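PDB 3ISA: putative enoyl-CoA hydratase/isomerase from Bordetella parapertussis, which probably acts on acyl-CoA thioesters as a hydratase or isomerase of the crotonase family, although its own substrate and reaction remain unassigned. Local coordinates for residues D[169-173]-D[174-178]; D[38-41]-D[42-46]. All coordinates share one frame; numbering follows the deposited sequence. Where two conformers were deposited one is given.

Interaction 1 of 2, residues D[169-173]-D[174-178]; sequences DEARR and IGFVR
Val177 folds back over the last turn of helix 168-173 and sets one methyl, CG2, between Ala171 and Arg172. That methyl lies 4.1 Å from Ala171 CB and 3.9 Å from Arg172 CB, and the Arg172 and Val177 side chains pass each other at a slant. The branch reaches the helix because CG2 sits between the backbone N and the carbonyl carbon of Val177, chi1 -63°. Ala171 CB also meets the CB of Phe176, 4.2 Å away, and lies at the edge of that ring, near its plane; beyond, the ring runs edge-to-face against Phe147 and Phe131. The helix ends in a Schellman motif at Gly175, which has positive phi: Phe176 N bonds weakly to Ala171 O (2.8 Å) and Gly175 N to Arg172 O (3.1 Å). Val177 N adds a further bond to Ala171 O (3.2 Å), from above its carbonyl plane. Ile174 still closes a helical bond, from its N to Glu170 O at 3.0 Å, while its CG2 rests 4.2 Å from Glu170 CG. The carboxylate of Glu170 forms a salt bridge with Arg164, its side chain lying against helix 153-161. A water within hydrogen-bonding distance of Arg172 O and Val177 O links helix end and loop.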
loop_
_atom_site.group_PDB
_atom_site.type_symbol
_atom_site.label_atom_id
_atom_site.label_comp_id
_atom_site.label_asym_id
_atom_site.label_seq_id
_atom_site.Cartn_x
_atom_site.Cartn_y
_atom_site.Cartn_z
ATOM N N ASP D 169 29.353 19.705 9.978
ATOM C CA ASP D 169 29.399 20.153 8.577
ATOM C C ASP D 169 28.726 19.169 7.645
ATOM O O ASP D 169 27.886 19.568 6.839
ATOM C CB ASP D 169 30.839 20.396 8.106
ATOM C CG ASP D 169 31.449 21.645 8.705
ATOM O OD1 ASP D 169 30.700 22.600 9.014
ATOM O OD2 ASP D 169 32.690 21.671 8.860
ATOM N N GLU D 170 29.077 17.889 7.781
ATOM C CA GLU D 170 28.434 16.824 7.010
ATOM C C GLU D 170 26.949 16.730 7.318
ATOM O O GLU D 170 26.139 16.650 6.392
ATOM C CB GLU D 170 29.096 15.453 7.203
ATOM C CG GLU D 170 28.464 14.405 6.269
ATOM C CD GLU D 170 29.125 13.030 6.265
ATOM O OE1 GLU D 170 30.189 12.840 6.899
ATOM O OE2 GLU D 170 28.553 12.127 5.603
ATOM N N ALA D 171 26.597 16.764 8.610
ATOM C CA ALA D 171 25.180 16.759 9.028
ATOM C C ALA D 171 24.369 17.880 8.360
ATOM O O ALA D 171 23.249 17.648 7.891
ATOM C CB ALA D 171 25.077 16.838 10.547
ATOM N N ARG D 172 24.960 19.075 8.270
ATOM C CA ARG D 172 24.329 20.201 7.577
ATOM C C ARG D 172 24.164 19.974 6.066
ATOM O O ARG D 172 23.069 20.191 5.531
ATOM C CB ARG D 172 25.055 21.530 7.868
ATOM C CG ARG D 172 24.133 22.752 7.755
ATOM C CD ARG D 172 24.824 23.975 7.146
ATOM N NE ARG D 172 25.574 24.754 8.129
ATOM C CZ ARG D 172 26.893 24.693 8.306
ATOM N NH1 ARG D 172 27.471 25.449 9.231
ATOM N NH2 ARG D 172 27.642 23.885 7.564
ATOM N N ARG D 173 25.244 19.525 5.414
ATOM C CA ARG D 173 25.230 19.242 3.980
ATOM C C ARG D 173 24.134 18.257 3.571
ATOM O O ARG D 173 23.405 18.516 2.611
ATOM C CB ARG D 173 26.604 18.751 3.522
ATOM C CG ARG D 173 27.539 19.873 3.069
ATOM C CD ARG D 173 28.999 19.615 3.444
ATOM N NE ARG D 173 29.387 18.206 3.355
ATOM C CZ ARG D 173 30.366 17.655 4.070
ATOM N NH1 ARG D 173 30.643 16.366 3.938
ATOM N NH2 ARG D 173 31.058 18.389 4.934
ATOM N N ILE D 174 23.999 17.161 4.310
ATOM C CA ILE D 174 23.034 16.115 3.984
ATOM C C ILE D 174 21.601 16.409 4.472
ATOM O O ILE D 174 20.685 15.609 4.237
ATOM C CB ILE D 174 23.537 14.731 4.469
ATOM C CG1 ILE D 174 23.534 14.659 6.003
ATOM C CG2 ILE D 174 24.938 14.456 3.905
ATOM C CD1 ILE D 174 24.105 13.364 6.579
ATOM N N GLY D 175 21.412 17.551 5.139
ATOM C CA GLY D 175 20.090 17.971 5.615
ATOM C C GLY D 175 19.663 17.323 6.926
ATOM O O GLY D 175 18.484 17.377 7.297
ATOM N N PHE D 176 20.623 16.727 7.634
ATOM C CA PHE D 176 20.362 16.147 8.950
ATOM C C PHE D 176 20.146 17.239 10.015
ATOM O O PHE D 176 19.406 17.034 10.975
ATOM C CB PHE D 176 21.459 15.143 9.350
ATOM C CG PHE D 176 21.104 14.304 10.561
ATOM C CD1 PHE D 176 19.972 13.488 10.557
ATOM C CD2 PHE D 176 21.897 14.330 11.695
ATOM C CE1 PHE D 176 19.637 12.720 11.684
ATOM C CE2 PHE D 176 21.570 13.571 12.830
ATOM C CZ PHE D 176 20.436 12.765 12.823
ATOM N N VAL D 177 20.800 18.392 9.855
ATOM C CA VAL D 177 20.517 19.554 10.719
ATOM C C VAL D 177 20.079 20.745 9.866
ATOM O O VAL D 177 20.491 20.867 8.705
ATOM C CB VAL D 177 21.695 19.931 11.686
ATOM C CG1 VAL D 177 21.986 18.792 12.668
ATOM C CG2 VAL D 177 22.960 20.308 10.934
ATOM N N ARG D 178 19.211 21.587 10.429
ATOM C CA ARG D 178 18.761 22.822 9.776
ATOM C C ARG D 178 19.941 23.752 9.617
ATOM O O ARG D 178 20.144 24.353 8.561
ATOM C CB ARG D 178 17.721 23.539 10.631
ATOM C CG ARG D 178 16.311 23.200 10.296
ATOM C CD ARG D 178 15.366 23.645 11.404
ATOM N NE ARG D 178 14.810 24.984 11.190
ATOM C CZ ARG D 178 13.700 25.240 10.496
ATOM N NH1 ARG D 178 13.269 26.491 10.365
ATOM N NH2 ARG D 178 13.023 24.249 9.929
HETATM O O HOH W 1 20.804 21.848 6.227
#

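Interaction 2 of 2, residues D[38-41]-D[42-46]; sequences ALID and GVDAA
Ile40 and Asp44, one turn apart on helix 33-48, lie side by side and point the same way, with Ile40 CG2 3.8 Å from Asp44 OD2. The methyl is brought there by chi1 of -74°, which puts CG2 opposite the backbone N of Ile40. Like this one, the other van der Waals contacts of the turn set side-chain carbons against oxygens: Val43 lays CG2 against Leu39 O at 3.3 Å, and Ala45 CB rests on Asp41 O. Apolar packing is directed out of the helix. Leu39 and Val43 both turn to Phe56 of strand 53-58, whereas Ile40 packs on Leu90 of helix 77-95 and also touches Arg86 and Arg93 there.

Backbone hydrogen bonds form the regular alpha-helical ladder. Gly42 N, Val43 N, Asp44 N and Ala45 N bond in turn to the carbonyls of Ala38, Leu39, Ile40 and Asp41, all at 2.9 to 3.0 Å. This helix is the crossover of a beta-alpha-beta unit, joining strand 17-22 to the parallel strand 53-58.

The polar side chains are two aspartates three residues apart. Asp41 OD1 and Asp44 OD2 stand 5.2 Å from each other, and a water between them donates to Asp41 OD1 at 3.2 Å and, weakly, to Asp44 OD2. Asp44 has a stronger partner in Arg93, whose NE forms a salt bridge with OD1, tying helix 33-48 to helix 77-95 beside the packing of Ile40.

Two like charges this close would be expected to disfavour each other. The guanidinium of Arg93 probably offsets much of that cost at Asp44, and the bridging water should soften the rest. Charge pairing and apolar packing thus act together on the face turned to helix 77-95, while Asp41 remains on the exposed side.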
loop_
_atom_site.group_PDB
_atom_site.type_symbol
_atom_site.label_atom_id
_atom_site.label_comp_id
_atom_site.label_asym_id
_atom_site.label_seq_id
_atom_site.Cartn_x
_atom_site.Cartn_y
_atom_site.Cartn_z
ATOM N N ALA D 38 10.787 7.577 31.624
ATOM C CA ALA D 38 10.532 8.968 31.975
ATOM C C ALA D 38 10.213 9.831 30.747
ATOM O O ALA D 38 9.332 10.704 30.802
ATOM C CB ALA D 38 11.735 9.539 32.715
ATOM N N LEU D 39 10.942 9.593 29.654
ATOM C CA LEU D 39 10.707 10.283 28.397
ATOM C C LEU D 39 9.348 9.914 27.806
ATOM O O LEU D 39 8.613 10.776 27.383
ATOM C CB LEU D 39 11.817 9.967 27.403
ATOM C CG LEU D 39 13.080 10.818 27.632
ATOM C CD1 LEU D 39 14.332 10.102 27.071
ATOM C CD2 LEU D 39 12.937 12.219 27.065
ATOM N N ILE D 40 9.020 8.631 27.817
ATOM C CA ILE D 40 7.736 8.169 27.327
ATOM C C ILE D 40 6.575 8.803 28.116
ATOM O O ILE D 40 5.626 9.299 27.506
ATOM C CB ILE D 40 7.663 6.612 27.349
ATOM C CG1 ILE D 40 8.529 6.035 26.206
ATOM C CG2 ILE D 40 6.245 6.142 27.177
ATOM C CD1 ILE D 40 8.755 4.536 26.247
ATOM N N ASP D 41 6.671 8.769 29.454
ATOM C CA ASP D 41 5.681 9.405 30.321
ATOM C C ASP D 41 5.522 10.904 30.036
ATOM O O ASP D 41 4.391 11.394 29.892
ATOM C CB ASP D 41 6.035 9.147 31.789
ATOM C CG ASP D 41 5.788 7.697 32.208
ATOM O OD1 ASP D 41 5.159 6.936 31.432
ATOM O OD2 ASP D 41 6.213 7.312 33.316
ATOM N N GLY D 42 6.654 11.616 29.933
ATOM C CA GLY D 42 6.659 13.053 29.657
ATOM C C GLY D 42 6.054 13.410 28.306
ATOM O O GLY D 42 5.241 14.336 28.209
ATOM N N VAL D 43 6.466 12.683 27.263
ATOM C CA VAL D 43 5.915 12.860 25.907
ATOM C C VAL D 43 4.401 12.578 25.864
ATOM O O VAL D 43 3.644 13.367 25.290
ATOM C CB VAL D 43 6.719 12.040 24.844
ATOM C CG1 VAL D 43 6.021 12.061 23.522
ATOM C CG2 VAL D 43 8.149 12.641 24.695
ATOM N N ASP D 44 3.969 11.484 26.490
ATOM C CA ASP D 44 2.532 11.152 26.576
ATOM C C ASP D 44 1.727 12.247 27.286
ATOM O O ASP D 44 0.633 12.590 26.839
ATOM C CB ASP D 44 2.299 9.808 27.274
ATOM C CG ASP D 44 2.721 8.612 26.427
ATOM O OD1 ASP D 44 3.114 8.783 25.252
ATOM O OD2 ASP D 44 2.670 7.478 26.945
ATOM N N ALA D 45 2.282 12.800 28.370
ATOM C CA ALA D 45 1.627 13.869 29.124
ATOM C C ALA D 45 1.515 15.135 28.274
ATOM O O ALA D 45 0.469 15.772 28.254
ATOM C CB ALA D 45 2.386 14.144 30.414
ATOM N N ALA D 46 2.587 15.475 27.554
ATOM C CA ALA D 46 2.574 16.618 26.638
ATOM C C ALA D 46 1.534 16.475 25.509
ATOM O O ALA D 46 0.914 17.473 25.119
ATOM C CB ALA D 46 3.954 16.858 26.070
HETATM O O HOH W 2 2.325 7.815 30.292
#

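Overall arrangement
Both contacts are local and lie within the enoyl-CoA hydratase/isomerase region, on opposite sides of the chain's centre. Their centres are 28 Å apart and their nearest atoms about 16 Å, so they do not touch. Interaction 2 comes first along the chain, within helix 33-48, the link between strands 17-22 and 53-58 of the six-stranded sheet. Interaction 1 follows much later, where helix 168-173 ends and the chain leads into strand 179-180, which with strand 9-13 is outermost in that sheet within this chain. In the crotonase fold, one is internal to a crossover helix and the other turns the chain toward a strand; just before that strand, Arg178 touches Ser158 of a second subunit.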